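Local coordinates for acyl-coenzyme A oxidase (PDB 5K3J), which catalyses the first, desaturating step of peroxisomal beta-oxidation on the short side chains of ascaroside pheromones, using FAD and handing the electrons to oxygen, at residues K291-M296 / G387-V392; M298-F303 / V391-T396. All coordinates share one frame; numbering follows the deposited sequence.

In the fold
Interactions 1 and 2 are successive levels of a single helix-helix seam. Both join helix 287-315 to helix 379-405 within the C-alpha1 domain; their centres are about 8 Å apart, and residues 391-392 belong to both. Moving along the chain, the earlier partner advances from 291-296 to 298-303 while the later one advances from 387-392 to 391-396, so the helices run in the same general sense, crossing at the first level and nearly parallel at the second. The pair illustrates how one buried seam can serve two sites: helix 287-315 supplies residues that meet the ascaroside-CoA substrate, and helix 379-405 supplies residues that meet ATP.

Interaction 1: K291-M296 / G387-V392; sequences KIRSQM and GLKSVV. With 6QA (~{S}-[2-[3-[[(2~{R})-4-[[[(2~{R},3~{S},4~{R},5~{R})-5-(6-aminopurin-9-yl)-4-oxidanyl-3-phosphonooxy-oxolan-2-yl]methoxy-oxidanyl-phosphoryl]oxy-oxidanyl-phosphoryl]oxy-3,3-dimethyl-2-oxidanyl-butanoyl]amino]propanoylamino]ethyl] 5-[(2~{R},3~{R},5~{R},6~{S})-6-methyl-3,5-bis(oxidanyl)oxan-2-yl]oxypentanethioate), chain E.
Arg293 and Lys389, two cationic residues, lie against each other in a buried contact, yet they meet through their methylenes alone. The setting is a helix-helix crossing in the C-alpha1 domain: the axes of 291-296 and 387-392 approach to 8.4 Å at an angle of 46°. Arg293 CG rests 4.0 Å from Lys389 CD, the two side chains passing at a slant, while the like charges stay apart, with Arg293 NE 6.1 Å from Lys389 NZ. Each charged end has its own carbonyl partners. Lys389 starts with CG wedged between its backbone N and carbonyl carbon (chi1 66°), and bends at chi2 and chi3 then lead the ammonium away from helix 287-315, to the carbonyl oxygens of Gly428 and Gly433. Arg293, extended from CG to NE, gives its NE hydrogen bond to the carbonyl of Ala432, a position altered in this structure, and carries its guanidinium on to the substrate. There NH2 comes obliquely within 2.6 Å of O57, an amide oxygen in the pantetheine arm of the ascaroside-CoA, in keeping with the known role of this arginine in substrate binding. With an alanine here, O57 would probably be left without its guanidinium partner, the Ala432 carbonyl would lose a donor, and one flank of the Lys389 chain would be uncovered. Ile292 adds an apolar touch to the same ligand, its CG2 3.8 Å from C05. Nearer the backbone of Lys389, Met296 sets its SD 3.7 Å from Lys389 CB, with CE beside the same carbon. One turn further along helix 379-405, a methyl group closes the contact: Val392 CG1 packs 3.9 Å from the backbone oxygen Met296 O.

Interaction 2: M298-F303 / V391-T396; sequences MEQGLF and VVAHET. With ATP (adenosine-5'-triphosphate), chain D.
Between the substrate pocket and the ATP site of this acyl-CoA oxidase, Gln300 packs against Val392, Ala393 and Thr396 where two helices run almost side by side, the axes of 298-303 and 391-396 being 9.4 Å apart and 7° from parallel. Gln300 CB sits 3.4 Å from Val392 CG1. A bend at chi2 (-89°) then brings the amide alongside helix 379-405, with OE1 3.6 Å from Ala393 CA and the same distance from Thr396 CG2, while NE2 is held by the carbonyl of Ala425. Thr396 turns its hydroxyl back beside its own backbone N (chi1 -60°), which places OG1 2.8 Å from Gln300 O and also within hydrogen-bonding reach of the carbonyl of Val392, one turn earlier in its own helix; the single hydroxyl proton can serve either acceptor. Residues beside the seam reach the ligands. Glu299, important for substrate specificity, hydrogen-bonds through OE1 to the ascaroside-CoA, whereas His394 presents one ring face to the adenine of ATP, whose C5 lies 3.6 Å above the ring centre; His340 and Gln402 of the second subunit make hydrogen bonds to the same nucleotide. Around this pairing, helix 343-363 packs on Met298 and Thr396, helix 520-543 lies against Val391, and helix 418-426 meets Phe303.

Interaction 1: K291-M296 / G387-V392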
ATOM      1  N   LYS A 291      16.409  13.683 -14.447  1.00 37.32           N
ATOM      2  CA  LYS A 291      16.221  12.657 -15.467  1.00 40.98           C
ATOM      3  C   LYS A 291      15.264  11.583 -14.958  1.00 41.98           C
ATOM      4  O   LYS A 291      14.358  11.155 -15.677  1.00 40.38           O
ATOM      5  CB  LYS A 291      17.545  12.015 -15.878  1.00 40.65           C
ATOM      6  CG  LYS A 291      17.380  11.050 -17.042  1.00 40.29           C
ATOM      7  CD  LYS A 291      18.602  10.184 -17.240  1.00 43.82           C
ATOM      8  CE  LYS A 291      18.206   8.722 -17.375  1.00 51.79           C
ATOM      9  NZ  LYS A 291      17.159   8.511 -18.416  1.00 55.89           N
ATOM     10  N   ILE A 292      15.468  11.162 -13.713  1.00 42.45           N
ATOM     11  CA  ILE A 292      14.607  10.170 -13.080  1.00 37.57           C
ATOM     12  C   ILE A 292      13.176  10.683 -12.962  1.00 36.47           C
ATOM     13  O   ILE A 292      12.240  10.026 -13.413  1.00 38.04           O
ATOM     14  CB  ILE A 292      15.116   9.782 -11.677  1.00 38.54           C
ATOM     15  CG1 ILE A 292      16.505   9.142 -11.765  1.00 41.64           C
ATOM     16  CG2 ILE A 292      14.126   8.849 -10.992  1.00 39.94           C
ATOM     17  CD1 ILE A 292      16.559   7.904 -12.634  1.00 44.34           C
ATOM     18  N   ARG A 293      13.022  11.863 -12.364  1.00 31.80           N
ATOM     19  CA  ARG A 293      11.708  12.470 -12.141  1.00 31.75           C
ATOM     20  C   ARG A 293      10.928  12.663 -13.435  1.00 35.20           C
ATOM     21  O   ARG A 293       9.720  12.423 -13.485  1.00 38.65           O
ATOM     22  CB  ARG A 293      11.855  13.818 -11.434  1.00 28.21           C
ATOM     23  CG  ARG A 293      12.336  13.737  -9.995  1.00 28.47           C
ATOM     24  CD  ARG A 293      12.666  15.126  -9.464  1.00 29.74           C
ATOM     25  NE  ARG A 293      13.163  15.089  -8.094  1.00 29.24           N
ATOM     26  CZ  ARG A 293      14.021  15.967  -7.586  1.00 27.62           C
ATOM     27  NH1 ARG A 293      14.490  16.956  -8.334  1.00 30.32           N
ATOM     28  NH2 ARG A 293      14.414  15.852  -6.327  1.00 28.25           N
ATOM     29  N   SER A 294      11.620  13.112 -14.475  1.00 39.92           N
ATOM     30  CA  SER A 294      11.009  13.267 -15.787  1.00 46.75           C
ATOM     31  C   SER A 294      10.552  11.916 -16.328  1.00 48.45           C
ATOM     32  O   SER A 294       9.539  11.820 -17.020  1.00 47.59           O
ATOM     33  CB  SER A 294      11.990  13.924 -16.764  1.00 44.08           C
ATOM     34  OG  SER A 294      13.184  13.166 -16.879  1.00 41.93           O
ATOM     35  N   GLN A 295      11.293  10.871 -15.979  1.00 54.30           N
ATOM     36  CA  GLN A 295      11.089   9.551 -16.563  1.00 52.13           C
ATOM     37  C   GLN A 295       9.990   8.727 -15.883  1.00 50.77           C
ATOM     38  O   GLN A 295       9.372   7.875 -16.519  1.00 52.73           O
ATOM     39  CB  GLN A 295      12.422   8.788 -16.544  1.00 56.91           C
ATOM     40  CG  GLN A 295      12.365   7.347 -17.016  1.00 63.77           C
ATOM     41  CD  GLN A 295      12.378   6.362 -15.864  1.00 68.88           C
ATOM     42  OE1 GLN A 295      12.201   6.742 -14.706  1.00 68.55           O
ATOM     43  NE2 GLN A 295      12.596   5.088 -16.175  1.00 67.52           N
ATOM     44  N   MET A 296       9.721   8.982 -14.607  1.00 53.62           N
ATOM     45  CA  MET A 296       8.835   8.085 -13.861  1.00 49.48           C
ATOM     46  C   MET A 296       7.343   8.322 -14.087  1.00 49.19           C
ATOM     47  O   MET A 296       6.522   7.572 -13.581  1.00 56.05           O
ATOM     48  CB  MET A 296       9.143   8.150 -12.362  1.00 45.54           C
ATOM     49  CG  MET A 296       9.539   9.514 -11.840  1.00 47.23           C
ATOM     50  SD  MET A 296      10.133   9.388 -10.140  1.00 41.84           S
ATOM     51  CE  MET A 296       8.709   8.635  -9.363  1.00 39.10           C
ATOM     52  N   GLY A 387       6.315  17.968  -9.075  1.00 39.99           N
ATOM     53  CA  GLY A 387       4.972  17.572  -8.705  1.00 35.60           C
ATOM     54  C   GLY A 387       4.500  16.380  -9.510  1.00 33.46           C
ATOM     55  O   GLY A 387       3.704  15.576  -9.027  1.00 30.81           O
ATOM     56  N   LEU A 388       4.991  16.268 -10.739  1.00 34.49           N
ATOM     57  CA  LEU A 388       4.568  15.200 -11.633  1.00 39.04           C
ATOM     58  C   LEU A 388       4.907  13.824 -11.061  1.00 38.27           C
ATOM     59  O   LEU A 388       4.082  12.915 -11.109  1.00 33.38           O
ATOM     60  CB  LEU A 388       5.206  15.364 -13.012  1.00 42.00           C
ATOM     61  CG  LEU A 388       4.514  14.611 -14.149  1.00 47.86           C
ATOM     62  CD1 LEU A 388       3.066  15.043 -14.244  1.00 49.08           C
ATOM     63  CD2 LEU A 388       5.227  14.837 -15.473  1.00 51.25           C
ATOM     64  N   LYS A 389       6.108  13.666 -10.510  1.00 31.07           N
ATOM     65  CA  LYS A 389       6.500  12.380  -9.942  1.00 27.89           C
ATOM     66  C   LYS A 389       5.728  12.090  -8.656  1.00 26.59           C
ATOM     67  O   LYS A 389       5.444  10.939  -8.345  1.00 29.40           O
ATOM     68  CB  LYS A 389       8.009  12.343  -9.685  1.00 29.43           C
ATOM     69  CG  LYS A 389       8.490  13.301  -8.609  1.00 28.72           C
ATOM     70  CD  LYS A 389       9.358  12.587  -7.579  1.00 29.45           C
ATOM     71  CE  LYS A 389       8.521  11.865  -6.530  1.00 27.22           C
ATOM     72  NZ  LYS A 389       9.357  11.087  -5.569  1.00 27.35           N
ATOM     73  N   SER A 390       5.379  13.141  -7.924  1.00 38.01           N
ATOM     74  CA  SER A 390       4.672  12.984  -6.659  1.00 38.63           C
ATOM     75  C   SER A 390       3.231  12.524  -6.869  1.00 42.39           C
ATOM     76  O   SER A 390       2.810  11.511  -6.311  1.00 39.22           O
ATOM     77  CB  SER A 390       4.696  14.293  -5.871  1.00 37.81           C
ATOM     78  OG  SER A 390       6.018  14.616  -5.481  1.00 39.88           O
ATOM     79  N   VAL A 391       2.484  13.271  -7.676  1.00 46.06           N
ATOM     80  CA  VAL A 391       1.086  12.944  -7.953  1.00 46.15           C
ATOM     81  C   VAL A 391       0.961  11.592  -8.649  1.00 48.41           C
ATOM     82  O   VAL A 391       0.111  10.775  -8.285  1.00 49.37           O
ATOM     83  CB  VAL A 391       0.413  14.027  -8.819  1.00 50.65           C
ATOM     84  CG1 VAL A 391      -0.924  13.535  -9.360  1.00 50.90           C
ATOM     85  CG2 VAL A 391       0.223  15.302  -8.016  1.00 52.16           C
ATOM     86  N   VAL A 392       1.816  11.360  -9.640  1.00 41.98           N
ATOM     87  CA  VAL A 392       1.781  10.126 -10.413  1.00 45.42           C
ATOM     88  C   VAL A 392       2.058   8.908  -9.536  1.00 46.71           C
ATOM     89  O   VAL A 392       1.277   7.963  -9.534  1.00 52.66           O
ATOM     90  CB  VAL A 392       2.788  10.171 -11.578  1.00 47.35           C
ATOM     91  CG1 VAL A 392       3.108   8.783 -12.053  1.00 47.82           C
ATOM     92  CG2 VAL A 392       2.236  11.008 -12.726  1.00 46.88           C
TER
HETATM   93  P26 6QA E 703      18.806  22.366  -1.731  1.00 90.58           P
HETATM   94  P29 6QA E 703      18.654  25.379  -1.813  1.00 86.58           P
HETATM   95  P50 6QA E 703      13.284  28.991  -4.525  1.00112.46           P
HETATM   96  O01 6QA E 703      12.428   3.666 -10.592  1.00 50.87           O
HETATM   97  C02 6QA E 703      13.719   4.290 -10.769  1.00 45.64           C
HETATM   98  C03 6QA E 703      14.448   3.931  -9.464  1.00 45.10           C
HETATM   99  O04 6QA E 703      15.574   4.663  -9.299  1.00 44.72           O
HETATM  100  C05 6QA E 703      15.393   5.963  -8.836  1.00 47.76           C
HETATM  101  C06 6QA E 703      16.173   6.105  -7.499  1.00 47.56           C
HETATM  102  C07 6QA E 703      16.663   7.568  -7.397  1.00 48.76           C
HETATM  103  C08 6QA E 703      17.880   7.615  -6.475  1.00 49.84           C
HETATM  104  C09 6QA E 703      17.646   8.516  -5.335  1.00 49.74           C
HETATM  105  S10 6QA E 703      18.999   9.778  -5.090  1.00 51.99           S
HETATM  106  C11 6QA E 703      18.401  11.487  -4.973  1.00 46.57           C
HETATM  107  C12 6QA E 703      16.934  11.651  -4.701  1.00 43.07           C
HETATM  108  N13 6QA E 703      16.796  12.555  -3.621  1.00 45.35           N
HETATM  109  C14 6QA E 703      16.144  13.838  -3.786  1.00 49.09           C
HETATM  110  C15 6QA E 703      15.995  14.810  -2.562  1.00 54.71           C
HETATM  111  C16 6QA E 703      16.686  16.160  -2.947  1.00 59.95           C
HETATM  112  N17 6QA E 703      15.848  17.321  -2.589  1.00 65.17           N
HETATM  113  C18 6QA E 703      16.520  18.612  -2.388  1.00 73.70           C
HETATM  114  C19 6QA E 703      15.682  19.834  -2.020  1.00 80.37           C
HETATM  115  O20 6QA E 703      14.354  19.428  -1.773  1.00 82.15           O
HETATM  116  C21 6QA E 703      15.690  20.897  -3.156  1.00 83.77           C
HETATM  117  C22 6QA E 703      14.910  22.124  -2.509  1.00 85.34           C
HETATM  118  C23 6QA E 703      14.999  20.298  -4.425  1.00 78.42           C
HETATM  119  C24 6QA E 703      17.067  21.395  -3.584  1.00 86.07           C
HETATM  120  O25 6QA E 703      17.518  22.503  -2.778  1.00 84.07           O
HETATM  121  O27 6QA E 703      18.555  21.355  -0.602  1.00 84.95           O
HETATM  122  O28 6QA E 703      19.042  23.929  -1.089  1.00 95.15           O
HETATM  123  O30 6QA E 703      19.974  26.055  -2.199  1.00 79.34           O
HETATM  124  O31 6QA E 703      17.648  25.092  -3.129  1.00 91.89           O
HETATM  125  C32 6QA E 703      16.412  25.686  -3.247  1.00 89.34           C
HETATM  126  C33 6QA E 703      16.549  26.841  -4.326  1.00 92.10           C
HETATM  127  O34 6QA E 703      17.248  26.452  -5.323  1.00 92.25           O
HETATM  128  C35 6QA E 703      16.316  26.379  -6.654  1.00 88.92           C
HETATM  129  N36 6QA E 703      16.428  25.030  -7.232  1.00 85.42           N
HETATM  130  C37 6QA E 703      16.393  23.879  -6.554  1.00 89.93           C
HETATM  131  N38 6QA E 703      16.533  22.835  -7.371  1.00 81.66           N
HETATM  132  C39 6QA E 703      16.673  23.320  -8.639  1.00 81.50           C
HETATM  133  C40 6QA E 703      16.615  24.712  -8.557  1.00 84.99           C
HETATM  134  N41 6QA E 703      16.734  25.449  -9.695  1.00 86.01           N
HETATM  135  C42 6QA E 703      16.898  24.840 -10.869  1.00 85.72           C
HETATM  136  N43 6QA E 703      16.964  23.498 -10.987  1.00 81.54           N
HETATM  137  C44 6QA E 703      16.859  22.713  -9.914  1.00 81.58           C
HETATM  138  N45 6QA E 703      16.930  21.254 -10.042  1.00 77.48           N
HETATM  139  C46 6QA E 703      15.101  26.676  -6.309  1.00 91.30           C
HETATM  140  O47 6QA E 703      14.564  27.774  -7.177  1.00 96.43           O
HETATM  141  C48 6QA E 703      15.140  27.155  -4.860  1.00 96.39           C
HETATM  142  O49 6QA E 703      14.885  28.517  -4.761  1.00100.31           O
HETATM  143  O51 6QA E 703      13.168  29.652  -3.184  1.00 94.74           O
HETATM  144  O52 6QA E 703      12.361  27.763  -4.588  1.00101.91           O
HETATM  145  O53 6QA E 703      12.875  29.932  -5.624  1.00 99.62           O
HETATM  146  O54 6QA E 703      17.917  26.243  -0.822  1.00 84.32           O
HETATM  147  O55 6QA E 703      20.052  21.959  -2.495  1.00 93.63           O
HETATM  148  O56 6QA E 703      17.709  18.694  -2.495  1.00 68.79           O
HETATM  149  O57 6QA E 703      15.717  14.185  -4.837  1.00 52.24           O
HETATM  150  O58 6QA E 703      16.634   8.347  -4.664  1.00 46.08           O
HETATM  151  O59 6QA E 703      14.833   2.530  -9.446  1.00 41.16           O
HETATM  152  C60 6QA E 703      15.644   2.171 -10.571  1.00 40.44           C
HETATM  153  C61 6QA E 703      15.996   0.725 -10.303  1.00 39.77           C
HETATM  154  C62 6QA E 703      14.887   2.427 -11.901  1.00 44.63           C
HETATM  155  C63 6QA E 703      14.385   3.805 -11.994  1.00 44.83           C
HETATM  156  O64 6QA E 703      15.805   2.197 -13.027  1.00 49.78           O

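Interaction 2: M298-F303 / V391-T396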
ATOM      1  N   MET A 298       6.316   8.054 -17.125  1.00 43.97           N
ATOM      2  CA  MET A 298       6.301   6.923 -18.039  1.00 46.63           C
ATOM      3  C   MET A 298       6.313   5.601 -17.281  1.00 45.90           C
ATOM      4  O   MET A 298       5.493   4.719 -17.537  1.00 46.17           O
ATOM      5  CB  MET A 298       7.506   6.999 -18.971  1.00 50.77           C
ATOM      6  CG  MET A 298       7.705   5.773 -19.834  1.00 55.31           C
ATOM      7  SD  MET A 298       6.428   5.606 -21.085  1.00 58.16           S
ATOM      8  CE  MET A 298       6.732   7.089 -22.039  1.00 58.08           C
ATOM      9  N   GLU A 299       7.250   5.479 -16.345  1.00 40.84           N
ATOM     10  CA  GLU A 299       7.492   4.232 -15.625  1.00 39.20           C
ATOM     11  C   GLU A 299       6.393   3.912 -14.609  1.00 35.58           C
ATOM     12  O   GLU A 299       5.989   2.754 -14.463  1.00 32.99           O
ATOM     13  CB  GLU A 299       8.843   4.295 -14.917  1.00 39.80           C
ATOM     14  CG  GLU A 299       9.234   3.016 -14.206  1.00 40.87           C
ATOM     15  CD  GLU A 299      10.483   3.180 -13.365  1.00 42.25           C
ATOM     16  OE1 GLU A 299      10.703   4.294 -12.844  1.00 44.31           O
ATOM     17  OE2 GLU A 299      11.244   2.199 -13.225  1.00 43.57           O
ATOM     18  N   GLN A 300       5.909   4.931 -13.903  1.00 36.89           N
ATOM     19  CA  GLN A 300       4.797   4.735 -12.984  1.00 38.58           C
ATOM     20  C   GLN A 300       3.497   4.712 -13.772  1.00 39.13           C
ATOM     21  O   GLN A 300       2.416   4.579 -13.201  1.00 41.95           O
ATOM     22  CB  GLN A 300       4.767   5.823 -11.905  1.00 37.33           C
ATOM     23  CG  GLN A 300       5.973   5.875 -10.993  1.00 39.56           C
ATOM     24  CD  GLN A 300       5.824   4.994  -9.777  1.00 38.22           C
ATOM     25  OE1 GLN A 300       4.713   4.700  -9.341  1.00 40.72           O
ATOM     26  NE2 GLN A 300       6.947   4.568  -9.218  1.00 36.04           N
ATOM     27  N   GLY A 301       3.612   4.817 -15.091  1.00 40.58           N
ATOM     28  CA  GLY A 301       2.492   4.571 -15.973  1.00 37.94           C
ATOM     29  C   GLY A 301       2.459   3.111 -16.390  1.00 36.73           C
ATOM     30  O   GLY A 301       1.388   2.547 -16.618  1.00 40.71           O
ATOM     31  N   LEU A 302       3.633   2.482 -16.445  1.00 23.04           N
ATOM     32  CA  LEU A 302       3.748   1.105 -16.932  1.00 20.38           C
ATOM     33  C   LEU A 302       3.542   0.045 -15.839  1.00 19.68           C
ATOM     34  O   LEU A 302       2.882  -0.963 -16.092  1.00 19.72           O
ATOM     35  CB  LEU A 302       5.104   0.899 -17.613  1.00 20.13           C
ATOM     36  CG  LEU A 302       5.229   1.584 -18.978  1.00 20.15           C
ATOM     37  CD1 LEU A 302       6.656   1.546 -19.511  1.00 19.60           C
ATOM     38  CD2 LEU A 302       4.272   0.945 -19.975  1.00 21.80           C
ATOM     39  N   PHE A 303       4.102   0.260 -14.649  1.00 24.10           N
ATOM     40  CA  PHE A 303       3.801  -0.577 -13.483  1.00 24.77           C
ATOM     41  C   PHE A 303       2.291  -0.731 -13.308  1.00 27.37           C
ATOM     42  O   PHE A 303       1.778  -1.828 -13.091  1.00 26.49           O
ATOM     43  CB  PHE A 303       4.365   0.041 -12.206  1.00 23.18           C
ATOM     44  CG  PHE A 303       5.855  -0.040 -12.074  1.00 22.53           C
ATOM     45  CD1 PHE A 303       6.548  -1.208 -12.351  1.00 21.57           C
ATOM     46  CD2 PHE A 303       6.565   1.066 -11.634  1.00 23.24           C
ATOM     47  CE1 PHE A 303       7.929  -1.257 -12.197  1.00 20.47           C
ATOM     48  CE2 PHE A 303       7.936   1.022 -11.483  1.00 23.27           C
ATOM     49  CZ  PHE A 303       8.619  -0.144 -11.766  1.00 21.47           C
ATOM     50  N   VAL A 391       2.484  13.271  -7.676  1.00 46.06           N
ATOM     51  CA  VAL A 391       1.086  12.944  -7.953  1.00 46.15           C
ATOM     52  C   VAL A 391       0.961  11.592  -8.649  1.00 48.41           C
ATOM     53  O   VAL A 391       0.111  10.775  -8.285  1.00 49.37           O
ATOM     54  CB  VAL A 391       0.413  14.027  -8.819  1.00 50.65           C
ATOM     55  CG1 VAL A 391      -0.924  13.535  -9.360  1.00 50.90           C
ATOM     56  CG2 VAL A 391       0.223  15.302  -8.016  1.00 52.16           C
ATOM     57  N   VAL A 392       1.816  11.360  -9.640  1.00 41.98           N
ATOM     58  CA  VAL A 392       1.781  10.126 -10.413  1.00 45.42           C
ATOM     59  C   VAL A 392       2.058   8.908  -9.536  1.00 46.71           C
ATOM     60  O   VAL A 392       1.277   7.963  -9.534  1.00 52.66           O
ATOM     61  CB  VAL A 392       2.788  10.171 -11.578  1.00 47.35           C
ATOM     62  CG1 VAL A 392       3.108   8.783 -12.053  1.00 47.82           C
ATOM     63  CG2 VAL A 392       2.236  11.008 -12.726  1.00 46.88           C
ATOM     64  N   ALA A 393       3.153   8.941  -8.780  1.00 50.73           N
ATOM     65  CA  ALA A 393       3.518   7.819  -7.912  1.00 46.47           C
ATOM     66  C   ALA A 393       2.452   7.556  -6.850  1.00 41.38           C
ATOM     67  O   ALA A 393       2.180   6.405  -6.498  1.00 38.89           O
ATOM     68  CB  ALA A 393       4.866   8.070  -7.246  1.00 47.22           C
ATOM     69  N   HIS A 394       1.854   8.631  -6.344  1.00 42.09           N
ATOM     70  CA  HIS A 394       0.822   8.530  -5.319  1.00 45.05           C
ATOM     71  C   HIS A 394      -0.449   7.901  -5.874  1.00 48.20           C
ATOM     72  O   HIS A 394      -1.009   6.983  -5.276  1.00 49.04           O
ATOM     73  CB  HIS A 394       0.520   9.911  -4.737  1.00 44.10           C
ATOM     74  CG  HIS A 394      -0.668   9.942  -3.827  1.00 45.11           C
ATOM     75  ND1 HIS A 394      -0.693   9.301  -2.609  1.00 46.61           N
ATOM     76  CD2 HIS A 394      -1.874  10.545  -3.959  1.00 43.66           C
ATOM     77  CE1 HIS A 394      -1.862   9.505  -2.029  1.00 44.61           C
ATOM     78  NE2 HIS A 394      -2.597  10.255  -2.828  1.00 44.30           N
ATOM     79  N   GLU A 395      -0.891   8.393  -7.028  1.00 53.27           N
ATOM     80  CA  GLU A 395      -2.098   7.883  -7.672  1.00 53.38           C
ATOM     81  C   GLU A 395      -1.868   6.504  -8.289  1.00 48.56           C
ATOM     82  O   GLU A 395      -2.782   5.683  -8.331  1.00 47.33           O
ATOM     83  CB  GLU A 395      -2.599   8.863  -8.740  1.00 57.55           C
ATOM     84  CG  GLU A 395      -3.083  10.197  -8.183  1.00 57.80           C
ATOM     85  CD  GLU A 395      -3.558  11.148  -9.267  1.00 59.37           C
ATOM     86  OE1 GLU A 395      -3.408  10.808 -10.460  1.00 59.65           O
ATOM     87  OE2 GLU A 395      -4.079  12.234  -8.928  1.00 62.14           O
ATOM     88  N   THR A 396      -0.651   6.253  -8.766  1.00 30.73           N
ATOM     89  CA  THR A 396      -0.290   4.925  -9.254  1.00 29.52           C
ATOM     90  C   THR A 396      -0.355   3.928  -8.106  1.00 31.68           C
ATOM     91  O   THR A 396      -0.710   2.765  -8.297  1.00 34.43           O
ATOM     92  CB  THR A 396       1.122   4.903  -9.878  1.00 29.53           C
ATOM     93  OG1 THR A 396       1.172   5.820 -10.977  1.00 30.79           O
ATOM     94  CG2 THR A 396       1.474   3.511 -10.380  1.00 30.05           C
TER
HETATM   95  PG  ATP D 702      -7.184  17.371  -2.112  1.00 59.59           P
HETATM   96  O1G ATP D 702      -6.721  18.745  -2.530  1.00 56.67           O
HETATM   97  O2G ATP D 702      -7.826  17.327  -0.744  1.00 57.30           O
HETATM   98  O3G ATP D 702      -7.935  16.615  -3.182  1.00 55.49           O
HETATM   99  PB  ATP D 702      -5.799  15.092  -1.248  1.00 62.02           P
HETATM  100  O1B ATP D 702      -5.390  14.070  -2.284  1.00 53.05           O
HETATM  101  O2B ATP D 702      -7.080  14.902  -0.469  1.00 59.57           O
HETATM  102  O3B ATP D 702      -5.808  16.548  -1.938  1.00 62.15           O
HETATM  103  PA  ATP D 702      -4.818  15.995   1.191  1.00 50.60           P
HETATM  104  O1A ATP D 702      -3.934  17.219   1.259  1.00 43.74           O
HETATM  105  O2A ATP D 702      -6.309  16.130   1.395  1.00 45.88           O
HETATM  106  O3A ATP D 702      -4.573  15.265  -0.221  1.00 51.54           O
HETATM  107  O5' ATP D 702      -4.262  14.900   2.228  1.00 52.01           O
HETATM  108  C5' ATP D 702      -4.808  13.581   2.252  1.00 44.70           C
HETATM  109  C4' ATP D 702      -3.648  12.630   2.486  1.00 44.88           C
HETATM  110  O4' ATP D 702      -3.077  12.204   1.244  1.00 43.77           O
HETATM  111  C3' ATP D 702      -2.564  13.343   3.277  1.00 44.37           C
HETATM  112  O3' ATP D 702      -2.261  12.597   4.457  1.00 41.39           O
HETATM  113  C2' ATP D 702      -1.364  13.388   2.355  1.00 43.42           C
HETATM  114  O2' ATP D 702      -0.151  13.102   3.052  1.00 47.76           O
HETATM  115  C1' ATP D 702      -1.654  12.331   1.300  1.00 42.22           C
HETATM  116  N9  ATP D 702      -1.119  12.715  -0.032  1.00 46.01           N
HETATM  117  C8  ATP D 702      -1.687  13.587  -0.882  1.00 45.83           C
HETATM  118  N7  ATP D 702      -0.957  13.719  -2.018  1.00 48.05           N
HETATM  119  C5  ATP D 702       0.110  12.910  -1.905  1.00 42.58           C
HETATM  120  C6  ATP D 702       1.283  12.569  -2.744  1.00 41.20           C
HETATM  121  N6  ATP D 702       1.466  13.130  -3.965  1.00 43.15           N
HETATM  122  N1  ATP D 702       2.162  11.671  -2.246  1.00 40.06           N
HETATM  123  C2  ATP D 702       1.993  11.105  -1.036  1.00 41.86           C
HETATM  124  N3  ATP D 702       0.957  11.370  -0.223  1.00 41.09           N
HETATM  125  C4  ATP D 702      -0.002  12.249  -0.595  1.00 44.78           C